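Local atomic coordinates of GCN5-related N-acetyltransferase (Brucella abortus, PDB entry 7N1L), a protein that probably acts as an acyltransferase of the GCN5-related N-acetyltransferase (GNAT) family, moving acetyl groups onto an acceptor amine. Residues A[30-35]-A[73-78]; A[39-44]-A[86-91]. All coordinates share one frame; numbering follows the deposited sequence.

Overall arrangement
From the N terminus the chain runs through strand 28-32, turns into helix 38-52, passes through helix 61-69 and returns along strand 74-81. Interaction 1 closes this largely helical excursion by pairing 30-35 with 73-78 edge to edge. Interaction 2 begins inside that loop, at 39-44, and ends beyond it, at 86-91 on strand 84-96, so the two contacts cross along the chain rather than nest. Strands 74-81 and 84-96 are antiparallel neighbours, and a probable hydrogen bond from Leu77 N to Val89 O joins the contacts directly. Together they tie strand 28-32, at the edge of the sheet within this chain, to its neighbour and lay helix 38-52 against the sheet.

Interaction 1 (A[30-35]-A[73-78]); sequences IALLHL and AAEALG
Ile30 meets Leu77 with its CG2 branch, which stands 3.7 Å from Leu77 CG, the two side chains crossing at about a right angle. CG1 of Ile30 lies beside the backbone N (chi1 -65°), which sets CG2 anti to that N and within reach of Leu77. On the backbone, Ile30 CA makes a CA-H...O contact of 3.2 Å with Gly78 O. Gly78 O also accepts the N-H of Ala31, with Ala31 N 3.0 Å from Gly78 O. Ala31 returns the bond through its own O, 2.8 Å from Gly78 N, which completes an antiparallel hydrogen-bonded pair. Leu32 and Leu77 form the next, non-hydrogen-bonded pair; their side chains share one face and pack tightly, Leu32 CD2 to Leu77 CD1 at 3.5 Å. Leu33 N then bonds to Ala76 O at 2.8 Å. Its side chain turns to the other face, where CD1 approaches Ala76 CB and CD2 lies near Gly78 CA. Past this point the backbones part, and a water bridges them, donating to Leu33 O at 2.9 Å and accepting from Ala76 N at 3.0 Å. Ile30 and Leu77 also pack against helix 120-129, while Leu77 touches Val89 of strand 84-96. This is the antiparallel pairing of the first two strands of the GNAT fold, with helices 38-52 and 61-69 in the chain between them.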
ATOM      1  N   ILE A  30       9.282   8.121  21.057  1.00 33.12           N
ATOM      2  CA  ILE A  30       8.931   7.537  19.770  1.00 35.71           C
ATOM      3  C   ILE A  30      10.186   7.444  18.903  1.00 32.27           C
ATOM      4  O   ILE A  30      10.900   8.434  18.717  1.00 32.87           O
ATOM      5  CB  ILE A  30       7.814   8.340  19.073  1.00 35.25           C
ATOM      6  CG1 ILE A  30       6.524   8.252  19.887  1.00 31.15           C
ATOM      7  CG2 ILE A  30       7.582   7.816  17.645  1.00 29.69           C
ATOM      8  CD1 ILE A  30       5.480   9.247  19.443  1.00 31.50           C
ATOM      9  N   ALA A  31      10.444   6.256  18.372  1.00 29.84           N
ATOM     10  CA  ALA A  31      11.627   5.997  17.558  1.00 30.68           C
ATOM     11  C   ALA A  31      11.339   4.826  16.630  1.00 28.82           C
ATOM     12  O   ALA A  31      10.535   3.950  16.950  1.00 27.74           O
ATOM     13  CB  ALA A  31      12.854   5.686  18.438  1.00 28.83           C
ATOM     14  N   LEU A  32      12.040   4.797  15.499  1.00 32.12           N
ATOM     15  CA  LEU A  32      11.903   3.705  14.540  1.00 28.32           C
ATOM     16  C   LEU A  32      12.344   2.385  15.157  1.00 26.97           C
ATOM     17  O   LEU A  32      13.331   2.329  15.886  1.00 28.39           O
ATOM     18  CB  LEU A  32      12.752   3.986  13.307  1.00 30.96           C
ATOM     19  CG  LEU A  32      12.265   5.064  12.337  1.00 35.93           C
ATOM     20  CD1 LEU A  32      13.406   5.409  11.412  1.00 29.26           C
ATOM     21  CD2 LEU A  32      11.012   4.643  11.557  1.00 28.24           C
ATOM     22  N   LEU A  33      11.604   1.320  14.873  1.00 26.25           N
ATOM     23  CA  LEU A  33      11.969  -0.023  15.306  1.00 26.95           C
ATOM     24  C   LEU A  33      12.936  -0.659  14.301  1.00 30.42           C
ATOM     25  O   LEU A  33      12.902  -0.366  13.104  1.00 24.75           O
ATOM     26  CB  LEU A  33      10.728  -0.901  15.473  1.00 24.75           C
ATOM     27  CG  LEU A  33       9.714  -0.445  16.534  1.00 30.40           C
ATOM     28  CD1 LEU A  33       8.434  -1.297  16.444  1.00 29.65           C
ATOM     29  CD2 LEU A  33      10.335  -0.536  17.949  1.00 26.06           C
ATOM     30  N   HIS A  34      13.851  -1.485  14.810  1.00 30.73           N
ATOM     31  CA  HIS A  34      14.775  -2.219  13.965  1.00 27.69           C
ATOM     32  C   HIS A  34      14.732  -3.697  14.346  1.00 31.82           C
ATOM     33  O   HIS A  34      13.998  -4.106  15.258  1.00 32.29           O
ATOM     34  CB  HIS A  34      16.186  -1.629  14.065  1.00 31.14           C
ATOM     35  CG  HIS A  34      16.270  -0.195  13.636  1.00 30.95           C
ATOM     36  ND1 HIS A  34      16.372   0.183  12.312  1.00 32.37           N
ATOM     37  CD2 HIS A  34      16.263   0.953  14.354  1.00 31.98           C
ATOM     38  CE1 HIS A  34      16.434   1.500  12.237  1.00 33.03           C
ATOM     39  NE2 HIS A  34      16.365   1.993  13.460  1.00 33.89           N
ATOM     40  N   LEU A  35      15.543  -4.507  13.646  1.00 28.41           N
ATOM     41  CA  LEU A  35      15.487  -5.956  13.840  1.00 27.69           C
ATOM     42  C   LEU A  35      15.846  -6.340  15.280  1.00 31.57           C
ATOM     43  O   LEU A  35      15.368  -7.364  15.802  1.00 28.90           O
ATOM     44  CB  LEU A  35      16.373  -6.649  12.805  1.00 27.94           C
ATOM     45  CG  LEU A  35      16.309  -8.182  12.817  1.00 28.48           C
ATOM     46  CD1 LEU A  35      14.866  -8.556  12.658  1.00 28.19           C
ATOM     47  CD2 LEU A  35      17.155  -8.822  11.682  1.00 28.99           C
ATOM     48  N   ALA A  73      10.890  -2.959   2.642  1.00 27.95           N
ATOM     49  CA  ALA A  73       9.816  -2.107   2.142  1.00 31.68           C
ATOM     50  C   ALA A  73       8.955  -1.561   3.279  1.00 29.10           C
ATOM     51  O   ALA A  73       8.256  -0.566   3.088  1.00 28.66           O
ATOM     52  CB  ALA A  73       8.923  -2.869   1.169  1.00 28.16           C
ATOM     53  N   ALA A  74       8.892  -2.269   4.402  1.00 28.43           N
ATOM     54  CA  ALA A  74       8.125  -1.883   5.577  1.00 27.83           C
ATOM     55  C   ALA A  74       9.000  -1.162   6.593  1.00 28.25           C
ATOM     56  O   ALA A  74      10.208  -1.404   6.689  1.00 30.69           O
ATOM     57  CB  ALA A  74       7.484  -3.103   6.237  1.00 28.77           C
ATOM     58  N   GLU A  75       8.386  -0.256   7.338  1.00 25.22           N
ATOM     59  CA  GLU A  75       9.040   0.338   8.493  1.00 27.94           C
ATOM     60  C   GLU A  75       8.001   0.416   9.605  1.00 29.29           C
ATOM     61  O   GLU A  75       6.792   0.354   9.370  1.00 29.14           O
ATOM     62  CB  GLU A  75       9.624   1.728   8.186  1.00 28.49           C
ATOM     63  CG  GLU A  75      10.619   1.745   7.007  1.00 25.22           C
ATOM     64  CD  GLU A  75      11.025   3.140   6.636  1.00 27.15           C
ATOM     65  OE1 GLU A  75      11.690   3.802   7.450  1.00 27.53           O
ATOM     66  OE2 GLU A  75      10.637   3.601   5.530  1.00 31.64           O
ATOM     67  N   ALA A  76       8.480   0.500  10.829  1.00 29.16           N
ATOM     68  CA  ALA A  76       7.586   0.544  11.963  1.00 28.11           C
ATOM     69  C   ALA A  76       8.152   1.553  12.954  1.00 31.12           C
ATOM     70  O   ALA A  76       9.349   1.531  13.270  1.00 28.90           O
ATOM     71  CB  ALA A  76       7.417  -0.849  12.579  1.00 25.12           C
ATOM     72  N   LEU A  77       7.297   2.456  13.397  1.00 28.53           N
ATOM     73  CA  LEU A  77       7.622   3.397  14.454  1.00 30.49           C
ATOM     74  C   LEU A  77       7.090   2.854  15.773  1.00 29.67           C
ATOM     75  O   LEU A  77       6.005   2.280  15.809  1.00 32.28           O
ATOM     76  CB  LEU A  77       7.003   4.740  14.098  1.00 31.84           C
ATOM     77  CG  LEU A  77       7.615   6.089  14.348  1.00 34.67           C
ATOM     78  CD1 LEU A  77       9.053   6.168  13.974  1.00 28.95           C
ATOM     79  CD2 LEU A  77       6.825   6.935  13.350  1.00 29.92           C
ATOM     80  N   GLY A  78       7.899   2.952  16.826  1.00 30.55           N
ATOM     81  CA  GLY A  78       7.515   2.450  18.135  1.00 25.62           C
ATOM     82  C   GLY A  78       7.405   3.554  19.175  1.00 32.07           C
ATOM     83  O   GLY A  78       8.132   4.553  19.136  1.00 30.69           O
TER
HETATM   84  O   HOH W   1      11.515   0.719  10.771  1.00 25.42           O

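Interaction 2 (A[39-44]-A[86-91]); sequences HEFAPL and VGFVIF
Phe41 reaches from helix 38-52 to the ring of Phe88. Its CB makes no close approach to the strand segment; contact begins further out, because CG anti to the backbone N (chi1 178°) carries the ring toward the strand. From CG the leading edge runs through Phe41 CD1, 4.3 Å from Phe88 CD2, to CE1, the atom that does most of the touching. Phe41 CE1 lies over one face of Phe88, displaced toward the rim, and is 3.6 Å from Phe88 CD2 and about as near to its CG. The result is a T-shaped stack, the edge of Phe41 against the face of Phe88, with ring centroids 5.0 Å apart and planes at 85°. At the tip, Phe41 CZ brushes Ile90 CD1 at 4.3 Å, so the same ring edge spans two residues of the strand. On the strand, CG of Phe88 sits between the backbone N and the carbonyl carbon (chi1 70°), which sends its ring toward the helix. One turn on in the helix, Leu44 slides past Phe88 in the opposite direction: Leu44 CD2 comes 3.9 Å from Phe88 CD2 and presses on the strand backbone, 3.4 Å from Gly87 N. Leu44 O lies at the edge of the Phe88 ring, in its plane, 3.8 Å from Phe88 CE2. The backbone met by Leu44 belongs to a classic beta bulge, in which Val86 and Gly87 both face Ala79 of strand 74-81. The helix segment runs perpendicular to the strand segment. Phe41 also packs on Ala65 and Leu69 of helix 61-69 and on Leu33, and Phe88 touches Tyr110 of strand 101-111, which places the aromatic pair in the buried layer between the two helices and the sheet.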
ATOM      1  N   HIS A  39      11.889  -9.054  19.404  1.00 35.66           N
ATOM      2  CA  HIS A  39      11.364  -9.739  20.581  1.00 34.36           C
ATOM      3  C   HIS A  39      10.460  -8.830  21.407  1.00 34.70           C
ATOM      4  O   HIS A  39       9.438  -9.281  21.939  1.00 36.57           O
ATOM      5  CB  HIS A  39      12.496 -10.291  21.427  1.00 32.58           C
ATOM      6  CG  HIS A  39      12.016 -11.131  22.566  1.00 37.80           C
ATOM      7  ND1 HIS A  39      11.342 -12.318  22.374  1.00 41.70           N
ATOM      8  CD2 HIS A  39      12.156 -10.991  23.904  1.00 35.05           C
ATOM      9  CE1 HIS A  39      11.050 -12.854  23.544  1.00 35.66           C
ATOM     10  NE2 HIS A  39      11.544 -12.075  24.489  1.00 38.07           N
ATOM     11  N   GLU A  40      10.844  -7.561  21.562  1.00 33.27           N
ATOM     12  CA  GLU A  40      10.006  -6.615  22.282  1.00 33.69           C
ATOM     13  C   GLU A  40       8.744  -6.292  21.489  1.00 32.95           C
ATOM     14  O   GLU A  40       7.658  -6.136  22.060  1.00 36.00           O
ATOM     15  CB  GLU A  40      10.812  -5.346  22.557  1.00 35.90           C
ATOM     16  CG  GLU A  40      10.987  -5.032  24.035  1.00 43.77           C
ATOM     17  CD  GLU A  40      11.542  -3.646  24.272  1.00 42.49           C
ATOM     18  OE1 GLU A  40      12.573  -3.300  23.666  1.00 44.34           O
ATOM     19  OE2 GLU A  40      10.935  -2.901  25.065  1.00 48.79           O
ATOM     20  N   PHE A  41       8.868  -6.232  20.165  1.00 31.13           N
ATOM     21  CA  PHE A  41       7.743  -5.934  19.287  1.00 32.24           C
ATOM     22  C   PHE A  41       6.768  -7.105  19.234  1.00 32.11           C
ATOM     23  O   PHE A  41       5.551  -6.892  19.127  1.00 31.67           O
ATOM     24  CB  PHE A  41       8.303  -5.577  17.905  1.00 30.72           C
ATOM     25  CG  PHE A  41       7.282  -5.292  16.840  1.00 27.98           C
ATOM     26  CD1 PHE A  41       6.182  -4.500  17.082  1.00 28.75           C
ATOM     27  CD2 PHE A  41       7.507  -5.727  15.543  1.00 29.37           C
ATOM     28  CE1 PHE A  41       5.274  -4.222  16.077  1.00 28.19           C
ATOM     29  CE2 PHE A  41       6.605  -5.455  14.520  1.00 29.95           C
ATOM     30  CZ  PHE A  41       5.485  -4.678  14.791  1.00 27.00           C
ATOM     31  N   ALA A  42       7.277  -8.329  19.381  1.00 28.95           N
ATOM     32  CA  ALA A  42       6.482  -9.535  19.142  1.00 30.75           C
ATOM     33  C   ALA A  42       5.166  -9.583  19.906  1.00 32.48           C
ATOM     34  O   ALA A  42       4.137  -9.860  19.269  1.00 32.07           O
ATOM     35  CB  ALA A  42       7.330 -10.781  19.447  1.00 29.75           C
ATOM     36  N   PRO A  43       5.112  -9.386  21.240  1.00 30.49           N
ATOM     37  CA  PRO A  43       3.808  -9.478  21.921  1.00 30.78           C
ATOM     38  C   PRO A  43       2.865  -8.349  21.571  1.00 32.52           C
ATOM     39  O   PRO A  43       1.648  -8.568  21.494  1.00 33.05           O
ATOM     40  CB  PRO A  43       4.172  -9.479  23.420  1.00 33.67           C
ATOM     41  CG  PRO A  43       5.505  -8.813  23.497  1.00 34.69           C
ATOM     42  CD  PRO A  43       6.216  -9.202  22.199  1.00 30.91           C
ATOM     43  N   LEU A  44       3.397  -7.151  21.326  1.00 31.20           N
ATOM     44  CA  LEU A  44       2.556  -6.032  20.934  1.00 30.66           C
ATOM     45  C   LEU A  44       1.873  -6.322  19.607  1.00 34.37           C
ATOM     46  O   LEU A  44       0.667  -6.067  19.438  1.00 30.85           O
ATOM     47  CB  LEU A  44       3.409  -4.769  20.849  1.00 31.58           C
ATOM     48  CG  LEU A  44       2.742  -3.461  21.234  1.00 37.37           C
ATOM     49  CD1 LEU A  44       2.194  -3.549  22.681  1.00 35.72           C
ATOM     50  CD2 LEU A  44       3.745  -2.326  21.105  1.00 36.60           C
ATOM     51  N   VAL A  86       4.889   0.301  24.152  1.00 35.08           N
ATOM     52  CA  VAL A  86       3.440   0.284  24.398  1.00 35.07           C
ATOM     53  C   VAL A  86       2.590   0.710  23.200  1.00 33.52           C
ATOM     54  O   VAL A  86       1.379   0.897  23.357  1.00 34.61           O
ATOM     55  CB  VAL A  86       3.068   1.142  25.620  1.00 33.57           C
ATOM     56  CG1 VAL A  86       3.757   0.621  26.869  1.00 32.99           C
ATOM     57  CG2 VAL A  86       3.379   2.606  25.373  1.00 33.08           C
ATOM     58  N   GLY A  87       3.210   0.933  22.031  1.00 33.55           N
ATOM     59  CA  GLY A  87       2.489   1.261  20.803  1.00 30.12           C
ATOM     60  C   GLY A  87       3.348   1.060  19.563  1.00 30.18           C
ATOM     61  O   GLY A  87       4.566   0.902  19.659  1.00 29.47           O
ATOM     62  N   PHE A  88       2.699   0.986  18.393  1.00 29.27           N
ATOM     63  CA  PHE A  88       3.452   0.951  17.140  1.00 28.58           C
ATOM     64  C   PHE A  88       2.587   1.440  15.987  1.00 30.27           C
ATOM     65  O   PHE A  88       1.356   1.469  16.077  1.00 28.67           O
ATOM     66  CB  PHE A  88       4.013  -0.442  16.814  1.00 26.65           C
ATOM     67  CG  PHE A  88       2.976  -1.468  16.434  1.00 27.11           C
ATOM     68  CD1 PHE A  88       2.530  -1.588  15.115  1.00 27.96           C
ATOM     69  CD2 PHE A  88       2.485  -2.358  17.374  1.00 26.68           C
ATOM     70  CE1 PHE A  88       1.610  -2.557  14.761  1.00 24.15           C
ATOM     71  CE2 PHE A  88       1.569  -3.329  17.026  1.00 28.22           C
ATOM     72  CZ  PHE A  88       1.133  -3.430  15.709  1.00 27.02           C
ATOM     73  N   VAL A  89       3.255   1.843  14.904  1.00 28.76           N
ATOM     74  CA  VAL A  89       2.588   2.069  13.627  1.00 28.65           C
ATOM     75  C   VAL A  89       3.495   1.516  12.538  1.00 28.89           C
ATOM     76  O   VAL A  89       4.706   1.774  12.543  1.00 30.12           O
ATOM     77  CB  VAL A  89       2.230   3.554  13.373  1.00 25.35           C
ATOM     78  CG1 VAL A  89       3.449   4.443  13.374  1.00 27.39           C
ATOM     79  CG2 VAL A  89       1.485   3.695  12.058  1.00 28.18           C
ATOM     80  N   ILE A  90       2.911   0.727  11.631  1.00 27.80           N
ATOM     81  CA  ILE A  90       3.598   0.130  10.487  1.00 27.89           C
ATOM     82  C   ILE A  90       3.270   0.949   9.248  1.00 29.37           C
ATOM     83  O   ILE A  90       2.092   1.207   8.965  1.00 26.12           O
ATOM     84  CB  ILE A  90       3.173  -1.337  10.294  1.00 29.02           C
ATOM     85  CG1 ILE A  90       3.538  -2.174  11.526  1.00 27.96           C
ATOM     86  CG2 ILE A  90       3.823  -1.933   9.035  1.00 26.82           C
ATOM     87  CD1 ILE A  90       2.886  -3.570  11.533  1.00 24.70           C
ATOM     88  N   PHE A  91       4.300   1.351   8.497  1.00 29.69           N
ATOM     89  CA  PHE A  91       4.088   2.207   7.335  1.00 25.82           C
ATOM     90  C   PHE A  91       5.002   1.819   6.191  1.00 28.35           C
ATOM     91  O   PHE A  91       6.082   1.261   6.393  1.00 28.01           O
ATOM     92  CB  PHE A  91       4.317   3.678   7.670  1.00 27.32           C
ATOM     93  CG  PHE A  91       5.731   4.027   8.022  1.00 26.98           C
ATOM     94  CD1 PHE A  91       6.212   3.814   9.314  1.00 29.80           C
ATOM     95  CD2 PHE A  91       6.563   4.647   7.102  1.00 28.84           C
ATOM     96  CE1 PHE A  91       7.518   4.178   9.660  1.00 27.16           C
ATOM     97  CE2 PHE A  91       7.865   5.006   7.439  1.00 24.09           C
ATOM     98  CZ  PHE A  91       8.335   4.771   8.717  1.00 27.46           C
TER